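Local structure of structural polyprotein, VP1 (Israeli acute paralysis virus, 5CDD) at residues Ser82-Phe87 / Ile194-Leu199; Thr41-Phe46 / Asp76-Leu81; Arg86-Gly91 / Arg152-Ala157. The protein probably serves as a structural building block of the viral capsid, forming one of the coat proteins assembled into pentamers. All coordinates share one frame; numbering follows the deposited sequence.

Contact 1 of 3, residues Ser82-Phe87 / Ile194-Leu199; sequences SYLYRF and IGPPQL
A type I beta turn running from Ser82 to Tyr85, on the way from helix 77-82 into strand 87-98, receives the loop of Ile194, Gly195 and two prolines that leads to strand 198-205. One backbone bond ties them: Ile194 N donates to Leu84 O at 2.7 Å, almost straight at 173°, with the donor tilted out of the carbonyl plane. The isoleucine then reaches along the turn. Its CG1 lies between the backbone N and the carbonyl carbon (chi1 53°), and the extended branch carries CD1 to Tyr85 O (3.4 Å) and over the centre of one face of the Arg86 guanidinium, 3.5 Å above its plane. The face of that group is thus covered by a methyl while NH1 donates to Arg106 O of a neighbouring polyprotein chain. In this capsid protein of the CRPV family the turn delivers the chain into the sheet through a classic beta bulge, Arg86 and Phe87 both facing Gly191. Further along, the contact is apolar packing by the two prolines. Leu84 points its CB away, yet CD2 returns to meet Pro196 CB at 3.4 Å. Pro197 stands at about a right angle to Tyr83, its CD 3.6 Å from Tyr83 CB and its CG oblique to the ring, whose hydroxyl bonds to Ala72 O. Beyond Pro197, Gln198 and Leu199 pair antiparallel with a strand of a second neighbouring polyprotein chain, so that the sheet continues across the interface.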
loop_
_atom_site.group_PDB
_atom_site.type_symbol
_atom_site.label_atom_id
_atom_site.label_comp_id
_atom_site.label_asym_id
_atom_site.label_seq_id
_atom_site.Cartn_x
_atom_site.Cartn_y
_atom_site.Cartn_z
ATOM N N SER A 82 32.076 -3.478 -32.692
ATOM C CA SER A 82 33.132 -2.492 -32.491
ATOM C C SER A 82 33.751 -2.043 -33.811
ATOM O O SER A 82 34.274 -0.932 -33.915
ATOM C CB SER A 82 34.230 -3.055 -31.581
ATOM O OG SER A 82 35.028 -4.009 -32.259
ATOM N N TYR A 83 33.684 -2.908 -34.817
ATOM C CA TYR A 83 34.249 -2.608 -36.128
ATOM C C TYR A 83 33.486 -1.544 -36.914
ATOM O O TYR A 83 33.981 -1.047 -37.925
ATOM C CB TYR A 83 34.349 -3.892 -36.953
ATOM C CG TYR A 83 35.614 -4.683 -36.700
ATOM C CD1 TYR A 83 36.841 -4.245 -37.196
ATOM C CD2 TYR A 83 35.586 -5.873 -35.973
ATOM C CE1 TYR A 83 38.011 -4.971 -36.980
ATOM C CE2 TYR A 83 36.752 -6.611 -35.748
ATOM C CZ TYR A 83 37.961 -6.153 -36.256
ATOM O OH TYR A 83 39.116 -6.878 -36.055
ATOM N N LEU A 84 32.291 -1.191 -36.449
ATOM C CA LEU A 84 31.475 -0.178 -37.119
ATOM C C LEU A 84 31.664 1.214 -36.519
ATOM O O LEU A 84 31.148 2.197 -37.049
ATOM C CB LEU A 84 29.991 -0.548 -37.036
ATOM C CG LEU A 84 29.505 -1.813 -37.741
ATOM C CD1 LEU A 84 28.027 -2.020 -37.449
ATOM C CD2 LEU A 84 29.738 -1.689 -39.236
ATOM N N TYR A 85 32.405 1.295 -35.418
ATOM C CA TYR A 85 32.638 2.565 -34.736
ATOM C C TYR A 85 34.117 2.789 -34.447
ATOM O O TYR A 85 34.936 1.894 -34.652
ATOM C CB TYR A 85 31.841 2.583 -33.433
ATOM C CG TYR A 85 30.366 2.326 -33.647
ATOM C CD1 TYR A 85 29.506 3.358 -34.024
ATOM C CD2 TYR A 85 29.838 1.041 -33.525
ATOM C CE1 TYR A 85 28.158 3.118 -34.275
ATOM C CE2 TYR A 85 28.490 0.788 -33.775
ATOM C CZ TYR A 85 27.659 1.831 -34.151
ATOM O OH TYR A 85 26.332 1.588 -34.417
ATOM N N ARG A 86 34.457 3.982 -33.962
ATOM C CA ARG A 86 35.849 4.307 -33.659
ATOM C C ARG A 86 36.147 4.467 -32.169
ATOM O O ARG A 86 37.282 4.272 -31.738
ATOM C CB ARG A 86 36.264 5.589 -34.385
ATOM C CG ARG A 86 37.734 5.952 -34.200
ATOM C CD ARG A 86 38.639 4.919 -34.857
ATOM N NE ARG A 86 38.563 4.978 -36.315
ATOM C CZ ARG A 86 38.916 3.985 -37.126
ATOM N NH1 ARG A 86 39.368 2.844 -36.625
ATOM N NH2 ARG A 86 38.819 4.134 -38.441
ATOM N N PHE A 87 35.136 4.824 -31.386
ATOM C CA PHE A 87 35.320 5.029 -29.951
ATOM C C PHE A 87 34.362 4.195 -29.115
ATOM O O PHE A 87 33.314 3.764 -29.596
ATOM C CB PHE A 87 35.098 6.503 -29.602
ATOM C CG PHE A 87 36.049 7.443 -30.277
ATOM C CD1 PHE A 87 37.340 7.623 -29.787
ATOM C CD2 PHE A 87 35.655 8.155 -31.407
ATOM C CE1 PHE A 87 38.225 8.500 -30.408
ATOM C CE2 PHE A 87 36.533 9.035 -32.037
ATOM C CZ PHE A 87 37.821 9.207 -31.536
ATOM N N ILE A 194 31.658 4.473 -38.459
ATOM C CA ILE A 194 32.541 4.521 -39.618
ATOM C C ILE A 194 32.163 3.410 -40.596
ATOM O O ILE A 194 31.096 2.810 -40.477
ATOM C CB ILE A 194 34.018 4.353 -39.194
ATOM C CG1 ILE A 194 34.177 3.089 -38.345
ATOM C CG2 ILE A 194 34.474 5.577 -38.417
ATOM C CD1 ILE A 194 35.598 2.835 -37.886
ATOM N N GLY A 195 33.033 3.140 -41.564
ATOM C CA GLY A 195 32.757 2.095 -42.536
ATOM C C GLY A 195 33.097 0.717 -41.999
ATOM O O GLY A 195 34.069 0.560 -41.261
ATOM N N PRO A 196 32.316 -0.311 -42.361
ATOM C CA PRO A 196 32.564 -1.675 -41.891
ATOM C C PRO A 196 33.736 -2.344 -42.594
ATOM O O PRO A 196 34.094 -1.976 -43.713
ATOM C CB PRO A 196 31.250 -2.377 -42.199
ATOM C CG PRO A 196 30.860 -1.745 -43.497
ATOM C CD PRO A 196 31.124 -0.269 -43.230
ATOM N N PRO A 197 34.360 -3.334 -41.937
ATOM C CA PRO A 197 35.488 -4.038 -42.545
ATOM C C PRO A 197 34.927 -5.125 -43.464
ATOM O O PRO A 197 33.760 -5.071 -43.856
ATOM C CB PRO A 197 36.214 -4.612 -41.337
ATOM C CG PRO A 197 35.081 -4.967 -40.434
ATOM C CD PRO A 197 34.176 -3.753 -40.535
ATOM N N GLN A 198 35.750 -6.109 -43.802
ATOM C CA GLN A 198 35.307 -7.195 -44.663
ATOM C C GLN A 198 34.993 -8.413 -43.806
ATOM O O GLN A 198 35.618 -8.625 -42.768
ATOM C CB GLN A 198 36.396 -7.530 -45.681
ATOM C CG GLN A 198 36.742 -6.370 -46.600
ATOM C CD GLN A 198 37.992 -6.621 -47.413
ATOM O OE1 GLN A 198 39.082 -6.777 -46.865
ATOM N NE2 GLN A 198 37.843 -6.660 -48.732
ATOM N N LEU A 199 34.017 -9.206 -44.234
ATOM C CA LEU A 199 33.629 -10.400 -43.493
ATOM C C LEU A 199 34.319 -11.642 -44.041
ATOM O O LEU A 199 34.562 -11.751 -45.240
ATOM C CB LEU A 199 32.112 -10.592 -43.553
ATOM C CG LEU A 199 31.260 -9.488 -42.922
ATOM C CD1 LEU A 199 29.786 -9.784 -43.159
ATOM C CD2 LEU A 199 31.562 -9.391 -41.432
#

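Contact 2 of 3, residues Thr41-Phe46 / Asp76-Leu81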
loop_
_atom_site.group_PDB
_atom_site.type_symbol
_atom_site.label_atom_id
_atom_site.label_comp_id
_atom_site.label_asym_id
_atom_site.label_seq_id
_atom_site.Cartn_x
_atom_site.Cartn_y
_atom_site.Cartn_z
ATOM N N THR A 41 21.482 -2.696 -27.451
ATOM C CA THR A 41 20.884 -3.700 -26.587
ATOM C C THR A 41 21.686 -4.991 -26.649
ATOM O O THR A 41 21.625 -5.810 -25.738
ATOM C CB THR A 41 19.428 -4.004 -26.984
ATOM O OG1 THR A 41 19.396 -4.592 -28.288
ATOM C CG2 THR A 41 18.593 -2.726 -26.986
ATOM N N LEU A 42 22.449 -5.169 -27.721
ATOM C CA LEU A 42 23.253 -6.372 -27.882
ATOM C C LEU A 42 24.557 -6.231 -27.128
ATOM O O LEU A 42 25.379 -7.141 -27.118
ATOM C CB LEU A 42 23.518 -6.643 -29.364
ATOM C CG LEU A 42 22.252 -6.829 -30.211
ATOM C CD1 LEU A 42 22.641 -7.063 -31.658
ATOM C CD2 LEU A 42 21.433 -8.004 -29.689
ATOM N N LEU A 43 24.741 -5.074 -26.500
ATOM C CA LEU A 43 25.933 -4.814 -25.705
ATOM C C LEU A 43 25.561 -5.034 -24.240
ATOM O O LEU A 43 26.344 -4.750 -23.330
ATOM C CB LEU A 43 26.427 -3.380 -25.913
ATOM C CG LEU A 43 26.943 -3.010 -27.305
ATOM C CD1 LEU A 43 27.398 -1.564 -27.310
ATOM C CD2 LEU A 43 28.089 -3.928 -27.688
ATOM N N ARG A 44 24.344 -5.532 -24.031
ATOM C CA ARG A 44 23.828 -5.826 -22.699
ATOM C C ARG A 44 23.673 -7.339 -22.599
ATOM O O ARG A 44 23.828 -7.929 -21.529
ATOM C CB ARG A 44 22.474 -5.143 -22.487
ATOM C CG ARG A 44 22.534 -3.627 -22.562
ATOM C CD ARG A 44 23.316 -3.039 -21.397
ATOM N NE ARG A 44 23.494 -1.596 -21.536
ATOM C CZ ARG A 44 24.379 -1.024 -22.348
ATOM N NH1 ARG A 44 25.180 -1.770 -23.094
ATOM N NH2 ARG A 44 24.459 0.298 -22.418
ATOM N N THR A 45 23.366 -7.958 -23.734
ATOM C CA THR A 45 23.213 -9.406 -23.810
ATOM C C THR A 45 24.602 -10.033 -23.743
ATOM O O THR A 45 25.538 -9.540 -24.372
ATOM C CB THR A 45 22.574 -9.836 -25.142
ATOM O OG1 THR A 45 23.373 -9.351 -26.228
ATOM C CG2 THR A 45 21.172 -9.281 -25.271
ATOM N N PHE A 46 24.738 -11.115 -22.984
ATOM C CA PHE A 46 26.024 -11.788 -22.867
ATOM C C PHE A 46 26.210 -12.821 -23.963
ATOM O O PHE A 46 25.259 -13.491 -24.367
ATOM C CB PHE A 46 26.163 -12.469 -21.504
ATOM C CG PHE A 46 26.470 -11.523 -20.380
ATOM C CD1 PHE A 46 25.494 -10.664 -19.887
ATOM C CD2 PHE A 46 27.743 -11.483 -19.821
ATOM C CE1 PHE A 46 25.783 -9.776 -18.851
ATOM C CE2 PHE A 46 28.041 -10.601 -18.788
ATOM C CZ PHE A 46 27.059 -9.746 -18.302
ATOM N N ASP A 76 31.832 -12.336 -30.942
ATOM C CA ASP A 76 30.742 -11.845 -30.099
ATOM C C ASP A 76 30.261 -10.471 -30.560
ATOM O O ASP A 76 30.830 -9.881 -31.477
ATOM C CB ASP A 76 31.171 -11.779 -28.627
ATOM C CG ASP A 76 32.130 -10.639 -28.339
ATOM O OD1 ASP A 76 32.386 -10.369 -27.146
ATOM O OD2 ASP A 76 32.630 -10.012 -29.297
ATOM N N TYR A 77 29.219 -9.958 -29.915
ATOM C CA TYR A 77 28.665 -8.662 -30.286
ATOM C C TYR A 77 29.592 -7.483 -30.016
ATOM O O TYR A 77 29.698 -6.577 -30.843
ATOM C CB TYR A 77 27.326 -8.433 -29.581
ATOM C CG TYR A 77 26.249 -9.418 -29.977
ATOM C CD1 TYR A 77 26.103 -9.818 -31.302
ATOM C CD2 TYR A 77 25.360 -9.930 -29.032
ATOM C CE1 TYR A 77 25.102 -10.702 -31.681
ATOM C CE2 TYR A 77 24.351 -10.817 -29.404
ATOM C CZ TYR A 77 24.230 -11.197 -30.730
ATOM O OH TYR A 77 23.242 -12.076 -31.110
ATOM N N MET A 78 30.259 -7.481 -28.867
ATOM C CA MET A 78 31.163 -6.383 -28.548
ATOM C C MET A 78 32.255 -6.243 -29.596
ATOM O O MET A 78 32.587 -5.133 -30.013
ATOM C CB MET A 78 31.788 -6.578 -27.166
ATOM C CG MET A 78 30.847 -6.242 -26.028
ATOM S SD MET A 78 31.689 -6.178 -24.449
ATOM C CE MET A 78 32.440 -4.571 -24.543
ATOM N N SER A 79 32.808 -7.371 -30.027
ATOM C CA SER A 79 33.858 -7.362 -31.034
ATOM C C SER A 79 33.293 -7.043 -32.413
ATOM O O SER A 79 33.764 -6.134 -33.097
ATOM C CB SER A 79 34.562 -8.716 -31.074
ATOM O OG SER A 79 35.549 -8.743 -32.088
ATOM N N TYR A 80 32.273 -7.794 -32.814
ATOM C CA TYR A 80 31.651 -7.609 -34.117
ATOM C C TYR A 80 31.184 -6.177 -34.357
ATOM O O TYR A 80 31.496 -5.580 -35.389
ATOM C CB TYR A 80 30.465 -8.562 -34.270
ATOM C CG TYR A 80 29.980 -8.701 -35.694
ATOM C CD1 TYR A 80 30.782 -9.296 -36.669
ATOM C CD2 TYR A 80 28.717 -8.247 -36.070
ATOM C CE1 TYR A 80 30.336 -9.437 -37.982
ATOM C CE2 TYR A 80 28.263 -8.383 -37.381
ATOM C CZ TYR A 80 29.075 -8.980 -38.330
ATOM O OH TYR A 80 28.619 -9.133 -39.620
ATOM N N LEU A 81 30.440 -5.624 -33.405
ATOM C CA LEU A 81 29.923 -4.266 -33.533
ATOM C C LEU A 81 30.985 -3.176 -33.391
ATOM O O LEU A 81 30.819 -2.073 -33.916
ATOM C CB LEU A 81 28.812 -4.030 -32.503
ATOM C CG LEU A 81 27.528 -4.851 -32.663
ATOM C CD1 LEU A 81 26.618 -4.620 -31.466
ATOM C CD2 LEU A 81 26.823 -4.462 -33.952
#
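The ring of Tyr77 takes Leu42 over one face and Thr45 at its edge. Leu42 CB sits 4.2 Å from the centroid of the Tyr77 ring, 27° off the normal, a CH-pi contact made by the root of the side chain, while Leu42 CD2 reaches the ring at CE2. Thr45 OG1 comes in near the ring plane, 3.5 Å from Tyr77 CD2. That hydroxyl is turned between the backbone N and the carbonyl carbon (chi1 57°), from where it also gives a weak hydrogen bond back to Leu42 O, so the same oxygen bonds weakly to the backbone and borders the aromatic ring. Leu42 O itself lies 3.4 Å from Tyr77 CD2. Leu43 makes apolar contacts through CD2, to Met78 CG at 4.0 Å and Leu81 CD1 at 4.1 Å, and its branch bridges two residues of the same helical side, nearly one turn apart. Tyr77 is the first residue of the helix, and Asp76 before it is the N-cap, its OD2 accepting from Ser79 N at 2.7 Å on the syn side, 34° out of the carboxylate plane; its OD1 forms a salt bridge with Arg182, which probably holds the carboxylate in its capping position. The end of a 3-10 segment, 41-43, lies against helix 77-82. Around them, Leu43 and Met78 both touch Phe188, Met78 also reaches Arg182 of strand 176-184 and Arg92 of strand 87-98, and the chain beyond Thr45 passes through Phe46 into strand 47-55.

Contact 3 of 3, residues Arg86-Gly91 / Arg152-Ala157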
loop_
_atom_site.group_PDB
_atom_site.type_symbol
_atom_site.label_atom_id
_atom_site.label_comp_id
_atom_site.label_asym_id
_atom_site.label_seq_id
_atom_site.Cartn_x
_atom_site.Cartn_y
_atom_site.Cartn_z
ATOM N N ARG A 86 34.457 3.982 -33.962
ATOM C CA ARG A 86 35.849 4.307 -33.659
ATOM C C ARG A 86 36.147 4.467 -32.169
ATOM O O ARG A 86 37.282 4.272 -31.738
ATOM C CB ARG A 86 36.264 5.589 -34.385
ATOM C CG ARG A 86 37.734 5.952 -34.200
ATOM C CD ARG A 86 38.639 4.919 -34.857
ATOM N NE ARG A 86 38.563 4.978 -36.315
ATOM C CZ ARG A 86 38.916 3.985 -37.126
ATOM N NH1 ARG A 86 39.368 2.844 -36.625
ATOM N NH2 ARG A 86 38.819 4.134 -38.441
ATOM N N PHE A 87 35.136 4.824 -31.386
ATOM C CA PHE A 87 35.320 5.029 -29.951
ATOM C C PHE A 87 34.362 4.195 -29.115
ATOM O O PHE A 87 33.314 3.764 -29.596
ATOM C CB PHE A 87 35.098 6.503 -29.602
ATOM C CG PHE A 87 36.049 7.443 -30.277
ATOM C CD1 PHE A 87 37.340 7.623 -29.787
ATOM C CD2 PHE A 87 35.655 8.155 -31.407
ATOM C CE1 PHE A 87 38.225 8.500 -30.408
ATOM C CE2 PHE A 87 36.533 9.035 -32.037
ATOM C CZ PHE A 87 37.821 9.207 -31.536
ATOM N N TYR A 88 34.733 3.973 -27.857
ATOM C CA TYR A 88 33.892 3.229 -26.925
ATOM C C TYR A 88 33.830 4.028 -25.629
ATOM O O TYR A 88 34.605 4.964 -25.431
ATOM C CB TYR A 88 34.441 1.816 -26.679
ATOM C CG TYR A 88 35.654 1.717 -25.781
ATOM C CD1 TYR A 88 35.543 1.874 -24.399
ATOM C CD2 TYR A 88 36.908 1.426 -26.309
ATOM C CE1 TYR A 88 36.653 1.738 -23.567
ATOM C CE2 TYR A 88 38.023 1.288 -25.487
ATOM C CZ TYR A 88 37.889 1.443 -24.119
ATOM O OH TYR A 88 38.994 1.300 -23.309
ATOM N N ARG A 89 32.911 3.661 -24.747
ATOM C CA ARG A 89 32.752 4.386 -23.497
ATOM C C ARG A 89 31.859 3.613 -22.539
ATOM O O ARG A 89 30.817 3.097 -22.934
ATOM C CB ARG A 89 32.152 5.755 -23.808
ATOM C CG ARG A 89 31.807 6.599 -22.616
ATOM C CD ARG A 89 30.322 6.561 -22.318
ATOM N NE ARG A 89 29.954 7.674 -21.451
ATOM C CZ ARG A 89 28.728 7.896 -20.997
ATOM N NH1 ARG A 89 27.739 7.077 -21.324
ATOM N NH2 ARG A 89 28.492 8.949 -20.226
ATOM N N GLY A 90 32.273 3.528 -21.280
ATOM C CA GLY A 90 31.489 2.805 -20.295
ATOM C C GLY A 90 32.198 1.567 -19.778
ATOM O O GLY A 90 33.237 1.169 -20.306
ATOM N N GLY A 91 31.624 0.952 -18.747
ATOM C CA GLY A 91 32.212 -0.236 -18.152
ATOM C C GLY A 91 31.987 -1.523 -18.921
ATOM O O GLY A 91 31.410 -1.519 -20.010
ATOM N N ARG A 152 36.871 10.972 -21.671
ATOM C CA ARG A 152 35.449 10.677 -21.817
ATOM C C ARG A 152 35.157 9.549 -22.812
ATOM O O ARG A 152 34.060 8.986 -22.813
ATOM C CB ARG A 152 34.696 11.941 -22.230
ATOM C CG ARG A 152 35.158 12.559 -23.534
ATOM C CD ARG A 152 34.427 13.861 -23.760
ATOM N NE ARG A 152 34.722 14.814 -22.695
ATOM C CZ ARG A 152 33.962 15.862 -22.401
ATOM N NH1 ARG A 152 32.853 16.093 -23.093
ATOM N NH2 ARG A 152 34.310 16.679 -21.415
ATOM N N LYS A 153 36.134 9.228 -23.658
ATOM C CA LYS A 153 35.997 8.152 -24.635
ATOM C C LYS A 153 37.377 7.666 -25.065
ATOM O O LYS A 153 38.348 8.421 -25.037
ATOM C CB LYS A 153 35.183 8.610 -25.856
ATOM C CG LYS A 153 35.788 9.741 -26.671
ATOM C CD LYS A 153 34.937 9.996 -27.914
ATOM C CE LYS A 153 35.399 11.208 -28.712
ATOM N NZ LYS A 153 35.188 12.489 -27.984
ATOM N N ILE A 154 37.458 6.396 -25.447
ATOM C CA ILE A 154 38.720 5.796 -25.869
ATOM C C ILE A 154 38.603 5.215 -27.277
ATOM O O ILE A 154 37.549 4.700 -27.656
ATOM C CB ILE A 154 39.123 4.632 -24.932
ATOM C CG1 ILE A 154 38.964 5.032 -23.459
ATOM C CG2 ILE A 154 40.554 4.217 -25.214
ATOM C CD1 ILE A 154 39.977 6.038 -22.951
ATOM N N PRO A 155 39.685 5.299 -28.076
ATOM C CA PRO A 155 39.622 4.746 -29.433
ATOM C C PRO A 155 39.577 3.220 -29.370
ATOM O O PRO A 155 40.340 2.600 -28.627
ATOM C CB PRO A 155 40.915 5.251 -30.078
ATOM C CG PRO A 155 41.198 6.513 -29.340
ATOM C CD PRO A 155 40.893 6.125 -27.915
ATOM N N ILE A 156 38.679 2.617 -30.141
ATOM C CA ILE A 156 38.559 1.168 -30.152
ATOM C C ILE A 156 39.834 0.545 -30.708
ATOM O O ILE A 156 40.239 0.835 -31.835
ATOM C CB ILE A 156 37.363 0.711 -31.006
ATOM C CG1 ILE A 156 36.068 1.287 -30.433
ATOM C CG2 ILE A 156 37.301 -0.805 -31.034
ATOM C CD1 ILE A 156 34.836 0.954 -31.244
ATOM N N ALA A 157 40.463 -0.309 -29.904
ATOM C CA ALA A 157 41.698 -0.986 -30.289
ATOM C C ALA A 157 42.834 0.011 -30.488
ATOM O O ALA A 157 43.717 -0.196 -31.321
ATOM C CB ALA A 157 41.482 -1.797 -31.561
#
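Phe87 and Tyr88 leave the strand differently, and each offers a ring face to one residue of the segment 152-157. Lys153 crosses Phe87 obliquely: its CE stands over the centre of the ring, 3.9 Å from the centroid, and the Arg86 CG methylene lies on the opposite face. With CG in the tight position between backbone N and carbonyl carbon (chi1 63°), the lysine chain runs out across the ring, and NZ beyond it bonds to Val46 O of a neighbouring polyprotein chain. Pro155 CG meets Phe87 CE1 at 3.7 Å. Tyr88 and Ile154 instead run alongside each other in the same direction, Ile154 CB lying over one ring face toward its rim (CH-pi), 3.5 Å from Tyr88 CZ; the tyrosine hydroxyl bonds to Asp165. The backbones pair antiparallel, Tyr88 N to Ile154 O (2.9 Å) and Ile154 N to Tyr88 O (3.2 Å). Past the proline, Ile156 N gives Arg86 O a nearly straight bond of 2.7 Å. Pro155 falls opposite Phe87 at the non-hydrogen-bonded position, where its lack of an N-H costs the ladder nothing, and the lysine contributes mainly CH-pi packing, any cation-pi attraction from its distant NZ being weak.

How the contacts relate
All three contacts are buried, and each lies close to subunit interfaces of the assembly, contact 2 nearest the centre of the chain. Contacts 1 and 3 share Arg86 and Phe87, where the turn after helix 77-82 becomes strand 87-98, and Ile156 of contact 3 touches Ser82 and Tyr85 of contact 1. Contact 2 grips the start of the helix that contact 1 follows, and Leu199 packs on Tyr80 between them. Their chemistry tracks their place: contact 3 has three backbone bonds, two in the strand pair and one just beyond it; contact 1 has a single bond with prolines; contact 2, without hydrogen bonds between its segments, relies mainly on side chains of a 3-10 segment and the following loop packed on a helix.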